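Local coordinates for 16S rRNA processing protein (Pseudomonas aeruginosa, PDB 2F1L) that probably serves as an accessory factor in the last step of 30S ribosomal subunit assembly and is needed for efficient processing of 16S rRNA, at residues A[121-126]-A[132-137]; A[52-57]-A[77-82]. All coordinates share one frame; numbering follows the deposited sequence. Where two conformers were deposited one is given.

Contact 1: residues A[121-126]-A[132-137]; sequences LKVIDQ and GVIDHL
The carbonyl oxygen of L121 receives two groups from residues 132-137. The amide of I134 gives it a hydrogen bond of 2.9 Å from N to O, lying in the carbonyl plane. The CA of V133 adds a CA-H...O contact at 3.1 Å to the same L121 O. A second backbone bond runs the other way across the strands, from V123 N to G132 O at 2.8 Å. It is nearly straight, with 163° at the hydrogen, and the donor sits almost along the C=O axis. G132 O also has the CA of K122 beside it, at 3.5 Å. Between these two bonds K122 and V133 form an antiparallel, non-hydrogen-bonded pair. Their side chains lie on one face of the sheet, where K122 CG and V133 CG1 are 4.3 Å apart.

V123 turns to the other face and meets I134. The two side chains cross at about a right angle, with V123 CG2 against I134 CG1 at 3.7 Å. I134 CG1 lies beside its own backbone N (chi1 -70°), which carries the chain toward residues 121-123. Its end, CD1, then touches V123 CG2 at 4.0 Å and L121 CB at 4.1 Å. V123, L121 and I134 are all buried. M146 and M179 add to the packing round I134, and V148 and V181 to that round V123.

The axes of the short segments 122-125 and 132-137 run 130° apart, so the pair is antiparallel but strongly twisted. Strands 122-125 and 130-138 form a beta hairpin at the middle of the PRC-barrel sheet, flanked by strand 145-149 beside 130-138 and strand 178-181 beside 122-125.

Contact 2: residues A[52-57]-A[77-82]; sequences RRWTLR and LAAKLK
W54 and L81 cross at about a right angle inside the N-terminal beta barrel of RimM. Their strands, 53-58 and 76-81, are not neighbours in the sheet. Strand 61-73 pairs with both, and the curl of the sheet brings the two inner surfaces together. The CA atoms of W54 and L81 are still 9.3 Å apart, the shortest such distance between the two segments. Side chains alone therefore make this contact.

W54 spans most of the gap. Its CB points toward the other strand, and CG is anti to the carbonyl carbon (chi1 -75°). The six-membered part of the indole leads, while NE1 lies on the side of the indole away from CE3 and makes a weak hydrogen bond to Y51 O. L48 and I98 also pack on this side chain.

L81 and A79, two residues apart on strand 76-81, both point their CB atoms toward W54. They touch different parts of its ring. A79 is short and meets CH2 obliquely, with V36 of the next strand packed beside it. L81 is longer and reaches CE3 and CZ3, also obliquely, with its CD2 methyl. K80, between them, points away from the barrel interior, and its NZ forms a salt bridge with D85.

All three touching residues are buried and apolar contact is the whole of the interaction. At the ring itself, A79 CB lies 3.8 Å from W54 CH2, and L81 CD2 lies 3.7 Å from W54 CZ3.

In the fold
The two contacts lie in different domains, on opposite sides of the centre of the chain. Contact 2 belongs to the N-terminal barrel and comes wholly earlier in the chain than contact 1, which lies in the PRC-barrel domain. Their centres are 30 Å apart, and their nearest atoms are about 10 Å apart, so they do not touch. Contact 1 combines backbone bonds with a small buried apolar cluster; contact 2 is apolar side-chain packing between strands that are not adjacent. I134 and W54 each have an unidentified ligand about 11 Å from the side chain, not necessarily the same molecule. A glycerol, likely left from crystallisation, lies about 5 Å from the L81 side chain.

Contact 1: residues A[121-126]-A[132-137]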
ATOM      1  N   LEU A 121      14.519   2.829 -13.576  1.00 37.75           N
ATOM      2  CA  LEU A 121      13.217   3.051 -14.202  1.00 36.67           C
ATOM      3  C   LEU A 121      12.746   4.457 -13.937  1.00 37.76           C
ATOM      4  O   LEU A 121      12.910   4.984 -12.814  1.00 37.48           O
ATOM      5  CB  LEU A 121      12.178   2.086 -13.675  1.00 38.09           C
ATOM      6  CG  LEU A 121      12.298   0.618 -14.085  1.00 38.87           C
ATOM      7  CD1 LEU A 121      11.178  -0.158 -13.472  1.00 36.10           C
ATOM      8  CD2 LEU A 121      12.264   0.492 -15.572  1.00 39.66           C
ATOM      9  N   LYS A 122      12.180   5.066 -14.979  1.00 36.41           N
ATOM     10  CA  LYS A 122      11.554   6.367 -14.872  1.00 36.98           C
ATOM     11  C   LYS A 122      10.219   6.169 -14.167  1.00 32.76           C
ATOM     12  O   LYS A 122       9.469   5.260 -14.486  1.00 34.60           O
ATOM     13  CB  LYS A 122      11.339   6.975 -16.256  1.00 38.05           C
ATOM     14  CG  LYS A 122      12.623   7.266 -17.053  1.00 43.95           C
ATOM     15  CD  LYS A 122      12.324   7.327 -18.598  1.00 46.32           C
ATOM     16  CE  LYS A 122      13.468   6.804 -19.545  1.00 53.84           C
ATOM     17  NZ  LYS A 122      12.882   5.863 -20.609  1.00 49.53           N
ATOM     18  N   VAL A 123       9.915   7.030 -13.215  1.00 31.44           N
ATOM     19  CA  VAL A 123       8.696   6.936 -12.417  1.00 31.20           C
ATOM     20  C   VAL A 123       7.760   8.076 -12.804  1.00 29.33           C
ATOM     21  O   VAL A 123       8.097   9.221 -12.672  1.00 31.32           O
ATOM     22  CB  VAL A 123       9.051   7.042 -10.932  1.00 31.17           C
ATOM     23  CG1 VAL A 123       7.785   7.179 -10.051  1.00 32.50           C
ATOM     24  CG2 VAL A 123       9.894   5.849 -10.538  1.00 27.17           C
ATOM     25  N   ILE A 124       6.580   7.745 -13.283  1.00 34.25           N
ATOM     26  CA  ILE A 124       5.649   8.710 -13.848  1.00 34.78           C
ATOM     27  C   ILE A 124       4.265   8.524 -13.240  1.00 36.61           C
ATOM     28  O   ILE A 124       3.770   7.398 -13.229  1.00 40.00           O
ATOM     29  CB  ILE A 124       5.566   8.507 -15.339  1.00 36.16           C
ATOM     30  CG1 ILE A 124       6.961   8.723 -15.970  1.00 38.01           C
ATOM     31  CG2 ILE A 124       4.546   9.462 -15.965  1.00 31.48           C
ATOM     32  CD1 ILE A 124       7.090   8.080 -17.292  1.00 46.13           C
ATOM     33  N   ASP A 125       3.671   9.618 -12.743  1.00 34.69           N
ATOM     34  CA  ASP A 125       2.442   9.579 -11.952  1.00 35.85           C
ATOM     35  C   ASP A 125       1.226   9.566 -12.839  1.00 38.00           C
ATOM     36  O   ASP A 125       1.359   9.738 -14.022  1.00 38.69           O
ATOM     37  CB  ASP A 125       2.371  10.741 -10.903  1.00 35.87           C
ATOM     38  CG  ASP A 125       2.239  12.114 -11.519  1.00 28.99           C
ATOM     39  OD1 ASP A 125       1.881  12.195 -12.691  1.00 36.90           O
ATOM     40  OD2 ASP A 125       2.485  13.129 -10.825  1.00 38.72           O
ATOM     41  N   GLN A 126       0.031   9.395 -12.255  1.00 40.37           N
ATOM     42  CA  GLN A 126      -1.122   9.223 -13.122  0.50 38.20           C
ATOM     43  C   GLN A 126      -1.386  10.432 -14.007  1.00 37.60           C
ATOM     44  O   GLN A 126      -1.946  10.234 -15.061  1.00 38.36           O
ATOM     45  CB  GLN A 126      -2.361   8.660 -12.393  0.50 37.67           C
ATOM     46  CG  GLN A 126      -2.472   7.125 -12.565  0.50 30.29           C
ATOM     47  CD  GLN A 126      -3.777   6.582 -12.066  0.50 38.11           C
ATOM     48  OE1 GLN A 126      -4.183   6.863 -10.926  0.50 33.10           O
ATOM     49  NE2 GLN A 126      -4.466   5.798 -12.919  0.50 26.84           N
ATOM     50  N   GLY A 132      10.958  11.119 -11.393  1.00 34.85           N
ATOM     51  CA  GLY A 132      12.372  10.805 -11.253  1.00 34.99           C
ATOM     52  C   GLY A 132      12.680   9.395 -11.668  1.00 33.19           C
ATOM     53  O   GLY A 132      11.880   8.783 -12.343  1.00 31.32           O
ATOM     54  N   VAL A 133      13.859   8.912 -11.291  1.00 32.64           N
ATOM     55  CA  VAL A 133      14.260   7.531 -11.554  1.00 35.43           C
ATOM     56  C   VAL A 133      14.452   6.824 -10.232  1.00 34.84           C
ATOM     57  O   VAL A 133      14.858   7.428  -9.255  1.00 37.02           O
ATOM     58  CB  VAL A 133      15.603   7.398 -12.374  1.00 35.72           C
ATOM     59  CG1 VAL A 133      15.420   7.769 -13.834  1.00 39.97           C
ATOM     60  CG2 VAL A 133      16.680   8.231 -11.805  1.00 35.62           C
ATOM     61  N   ILE A 134      14.176   5.534 -10.208  1.00 35.64           N
ATOM     62  CA  ILE A 134      14.442   4.724  -9.042  1.00 34.13           C
ATOM     63  C   ILE A 134      15.941   4.595  -8.934  1.00 36.09           C
ATOM     64  O   ILE A 134      16.611   4.142  -9.860  1.00 36.28           O
ATOM     65  CB  ILE A 134      13.789   3.341  -9.173  1.00 36.04           C
ATOM     66  CG1 ILE A 134      12.274   3.471  -9.068  1.00 36.73           C
ATOM     67  CG2 ILE A 134      14.264   2.405  -8.080  1.00 40.09           C
ATOM     68  CD1 ILE A 134      11.532   2.313  -9.588  1.00 43.32           C
ATOM     69  N   ASP A 135      16.467   5.030  -7.802  1.00 36.14           N
ATOM     70  CA  ASP A 135      17.877   4.962  -7.530  1.00 33.50           C
ATOM     71  C   ASP A 135      18.175   3.631  -6.876  1.00 34.20           C
ATOM     72  O   ASP A 135      19.141   2.972  -7.232  1.00 36.13           O
ATOM     73  CB  ASP A 135      18.270   6.096  -6.586  1.00 35.06           C
ATOM     74  CG  ASP A 135      19.745   6.133  -6.320  1.00 30.94           C
ATOM     75  OD1 ASP A 135      20.464   6.649  -7.176  1.00 42.53           O
ATOM     76  OD2 ASP A 135      20.182   5.647  -5.264  1.00 40.76           O
ATOM     77  N   HIS A 136      17.360   3.257  -5.892  1.00 33.28           N
ATOM     78  CA  HIS A 136      17.508   1.964  -5.212  1.00 33.82           C
ATOM     79  C   HIS A 136      16.281   1.708  -4.363  1.00 33.98           C
ATOM     80  O   HIS A 136      15.352   2.528  -4.353  1.00 37.30           O
ATOM     81  CB  HIS A 136      18.802   1.837  -4.384  1.00 29.85           C
ATOM     82  CG  HIS A 136      18.921   2.809  -3.250  1.00 31.25           C
ATOM     83  ND1 HIS A 136      19.297   4.127  -3.432  1.00 36.17           N
ATOM     84  CD2 HIS A 136      18.798   2.638  -1.905  1.00 36.18           C
ATOM     85  CE1 HIS A 136      19.369   4.735  -2.254  1.00 36.93           C
ATOM     86  NE2 HIS A 136      19.062   3.856  -1.308  1.00 29.82           N
ATOM     87  N   LEU A 137      16.257   0.531  -3.743  1.00 32.53           N
ATOM     88  CA  LEU A 137      15.125   0.049  -2.968  1.00 34.69           C
ATOM     89  C   LEU A 137      15.561  -0.160  -1.547  1.00 34.11           C
ATOM     90  O   LEU A 137      16.730  -0.366  -1.295  1.00 34.53           O
ATOM     91  CB  LEU A 137      14.546  -1.243  -3.551  1.00 33.39           C
ATOM     92  CG  LEU A 137      13.515  -0.852  -4.616  1.00 35.39           C
ATOM     93  CD1 LEU A 137      14.202  -0.691  -5.921  1.00 43.51           C
ATOM     94  CD2 LEU A 137      12.406  -1.844  -4.751  1.00 38.84           C
TER

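Contact 2: residues A[52-57]-A[77-82]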
ATOM      1  N   ARG A  52      -4.303 -15.599 -17.409  1.00 35.13           N
ATOM      2  CA  ARG A  52      -5.383 -15.914 -18.350  1.00 37.53           C
ATOM      3  C   ARG A  52      -6.491 -16.802 -17.737  1.00 34.80           C
ATOM      4  O   ARG A  52      -7.640 -16.756 -18.161  1.00 35.07           O
ATOM      5  CB  ARG A  52      -4.818 -16.553 -19.633  1.00 34.74           C
ATOM      6  CG  ARG A  52      -5.908 -16.913 -20.676  1.00 47.77           C
ATOM      7  CD  ARG A  52      -5.357 -17.593 -21.912  1.00 43.45           C
ATOM      8  NE  ARG A  52      -4.216 -16.837 -22.417  1.00 49.25           N
ATOM      9  N   ARG A  53      -6.134 -17.604 -16.743  1.00 34.56           N
ATOM     10  CA  ARG A  53      -7.003 -18.651 -16.244  1.00 33.64           C
ATOM     11  C   ARG A  53      -7.382 -18.338 -14.808  1.00 34.14           C
ATOM     12  O   ARG A  53      -6.584 -18.495 -13.871  1.00 35.42           O
ATOM     13  CB  ARG A  53      -6.368 -20.039 -16.387  1.00 30.03           C
ATOM     14  CG  ARG A  53      -6.519 -20.625 -17.792  1.00 32.14           C
ATOM     15  CD  ARG A  53      -5.942 -22.048 -17.931  1.00 34.96           C
ATOM     16  NE  ARG A  53      -4.722 -22.233 -17.147  1.00 40.59           N
ATOM     17  N   TRP A  54      -8.633 -17.918 -14.668  1.00 31.38           N
ATOM     18  CA  TRP A  54      -9.185 -17.473 -13.418  1.00 33.15           C
ATOM     19  C   TRP A  54     -10.003 -18.575 -12.736  1.00 34.79           C
ATOM     20  O   TRP A  54     -10.946 -19.118 -13.317  1.00 35.47           O
ATOM     21  CB  TRP A  54     -10.075 -16.266 -13.729  1.00 36.34           C
ATOM     22  CG  TRP A  54      -9.306 -15.020 -14.034  1.00 33.18           C
ATOM     23  CD1 TRP A  54      -7.973 -14.912 -14.283  1.00 33.23           C
ATOM     24  CD2 TRP A  54      -9.828 -13.716 -14.086  1.00 30.95           C
ATOM     25  NE1 TRP A  54      -7.635 -13.620 -14.466  1.00 30.49           N
ATOM     26  CE2 TRP A  54      -8.767 -12.857 -14.374  1.00 34.44           C
ATOM     27  CE3 TRP A  54     -11.097 -13.185 -13.916  1.00 33.80           C
ATOM     28  CZ2 TRP A  54      -8.929 -11.475 -14.480  1.00 35.07           C
ATOM     29  CZ3 TRP A  54     -11.259 -11.823 -14.051  1.00 38.71           C
ATOM     30  CH2 TRP A  54     -10.186 -10.984 -14.327  1.00 35.01           C
ATOM     31  N   THR A  55      -9.645 -18.903 -11.505  1.00 34.01           N
ATOM     32  CA  THR A  55     -10.428 -19.817 -10.718  1.00 34.21           C
ATOM     33  C   THR A  55     -11.355 -18.987  -9.851  1.00 35.58           C
ATOM     34  O   THR A  55     -10.921 -18.379  -8.878  1.00 37.83           O
ATOM     35  CB  THR A  55      -9.538 -20.649  -9.822  1.00 34.71           C
ATOM     36  OG1 THR A  55      -8.544 -21.288 -10.625  1.00 40.76           O
ATOM     37  CG2 THR A  55     -10.341 -21.696  -9.076  1.00 31.56           C
ATOM     38  N   LEU A  56     -12.632 -18.941 -10.195  1.00 34.78           N
ATOM     39  CA  LEU A  56     -13.539 -18.090  -9.468  1.00 34.79           C
ATOM     40  C   LEU A  56     -14.131 -18.858  -8.318  1.00 34.95           C
ATOM     41  O   LEU A  56     -14.508 -20.018  -8.477  1.00 37.41           O
ATOM     42  CB  LEU A  56     -14.628 -17.592 -10.387  1.00 35.26           C
ATOM     43  CG  LEU A  56     -14.117 -16.856 -11.625  1.00 38.66           C
ATOM     44  CD1 LEU A  56     -15.322 -16.478 -12.474  1.00 35.98           C
ATOM     45  CD2 LEU A  56     -13.264 -15.620 -11.240  1.00 35.18           C
ATOM     46  N   ARG A  57     -14.216 -18.216  -7.162  1.00 33.01           N
ATOM     47  CA  ARG A  57     -14.770 -18.854  -6.002  1.00 34.21           C
ATOM     48  C   ARG A  57     -15.688 -17.928  -5.253  1.00 35.76           C
ATOM     49  O   ARG A  57     -15.277 -16.829  -4.913  1.00 35.90           O
ATOM     50  CB  ARG A  57     -13.654 -19.251  -5.066  1.00 35.90           C
ATOM     51  CG  ARG A  57     -14.144 -20.063  -3.877  1.00 42.55           C
ATOM     52  CD  ARG A  57     -12.994 -20.434  -3.029  1.00 39.11           C
ATOM     53  NE  ARG A  57     -12.444 -19.263  -2.369  1.00 39.00           N
ATOM     54  CZ  ARG A  57     -11.168 -19.119  -2.018  1.00 43.99           C
ATOM     55  NH1 ARG A  57     -10.263 -20.060  -2.273  1.00 47.41           N
ATOM     56  NH2 ARG A  57     -10.785 -18.008  -1.419  1.00 43.15           N
ATOM     57  N   LEU A  77     -10.239  -2.364 -12.421  1.00 32.63           N
ATOM     58  CA  LEU A  77     -10.040  -2.942 -13.715  1.00 34.12           C
ATOM     59  C   LEU A  77     -11.364  -3.300 -14.362  1.00 33.63           C
ATOM     60  O   LEU A  77     -12.323  -3.603 -13.660  1.00 35.72           O
ATOM     61  CB  LEU A  77      -9.242  -4.212 -13.597  1.00 34.68           C
ATOM     62  CG  LEU A  77      -7.735  -4.067 -13.477  1.00 39.54           C
ATOM     63  CD1 LEU A  77      -7.397  -3.599 -12.089  1.00 47.48           C
ATOM     64  CD2 LEU A  77      -7.054  -5.431 -13.720  1.00 41.26           C
ATOM     65  N   ALA A  78     -11.382  -3.311 -15.697  1.00 31.40           N
ATOM     66  CA  ALA A  78     -12.452  -3.955 -16.482  1.00 30.81           C
ATOM     67  C   ALA A  78     -11.867  -5.149 -17.227  1.00 31.43           C
ATOM     68  O   ALA A  78     -10.799  -5.071 -17.844  1.00 33.61           O
ATOM     69  CB  ALA A  78     -13.094  -2.977 -17.467  1.00 28.75           C
ATOM     70  N   ALA A  79     -12.585  -6.250 -17.170  1.00 30.45           N
ATOM     71  CA  ALA A  79     -12.103  -7.509 -17.679  1.00 30.95           C
ATOM     72  C   ALA A  79     -13.165  -8.127 -18.572  1.00 30.23           C
ATOM     73  O   ALA A  79     -14.338  -8.090 -18.225  1.00 28.16           O
ATOM     74  CB  ALA A  79     -11.825  -8.418 -16.535  1.00 34.19           C
ATOM     75  N   LYS A  80     -12.729  -8.656 -19.716  1.00 31.62           N
ATOM     76  CA  LYS A  80     -13.580  -9.369 -20.644  1.00 33.10           C
ATOM     77  C   LYS A  80     -13.265 -10.844 -20.496  1.00 31.98           C
ATOM     78  O   LYS A  80     -12.134 -11.260 -20.727  1.00 31.78           O
ATOM     79  CB  LYS A  80     -13.328  -8.900 -22.089  1.00 34.27           C
ATOM     80  CG  LYS A  80     -14.224  -9.554 -23.186  1.00 35.30           C
ATOM     81  CD  LYS A  80     -15.680  -9.042 -23.149  1.00 46.28           C
ATOM     82  CE  LYS A  80     -16.623  -9.751 -24.161  1.00 42.78           C
ATOM     83  NZ  LYS A  80     -16.463 -11.216 -24.078  1.00 40.62           N
ATOM     84  N   LEU A  81     -14.268 -11.625 -20.096  1.00 32.71           N
ATOM     85  CA  LEU A  81     -14.128 -13.078 -19.948  1.00 31.31           C
ATOM     86  C   LEU A  81     -14.736 -13.807 -21.147  1.00 34.01           C
ATOM     87  O   LEU A  81     -15.738 -13.369 -21.728  1.00 33.37           O
ATOM     88  CB  LEU A  81     -14.779 -13.559 -18.659  1.00 30.42           C
ATOM     89  CG  LEU A  81     -14.405 -12.776 -17.396  1.00 34.32           C
ATOM     90  CD1 LEU A  81     -15.109 -13.392 -16.228  1.00 31.04           C
ATOM     91  CD2 LEU A  81     -12.915 -12.759 -17.171  1.00 34.01           C
ATOM     92  N   LYS A  82     -14.127 -14.937 -21.506  1.00 36.54           N
ATOM     93  CA  LYS A  82     -14.496 -15.626 -22.730  1.00 37.68           C
ATOM     94  C   LYS A  82     -15.922 -16.088 -22.591  1.00 36.83           C
ATOM     95  O   LYS A  82     -16.290 -16.644 -21.576  1.00 35.75           O
ATOM     96  CB  LYS A  82     -13.565 -16.806 -23.035  1.00 37.96           C
ATOM     97  CG  LYS A  82     -13.836 -17.406 -24.395  1.00 39.73           C
ATOM     98  CD  LYS A  82     -12.785 -18.398 -24.832  1.00 39.30           C
ATOM     99  CE  LYS A  82     -13.225 -19.038 -26.122  1.00 41.54           C
ATOM    100  NZ  LYS A  82     -12.580 -20.363 -26.303  1.00 48.99           N
TER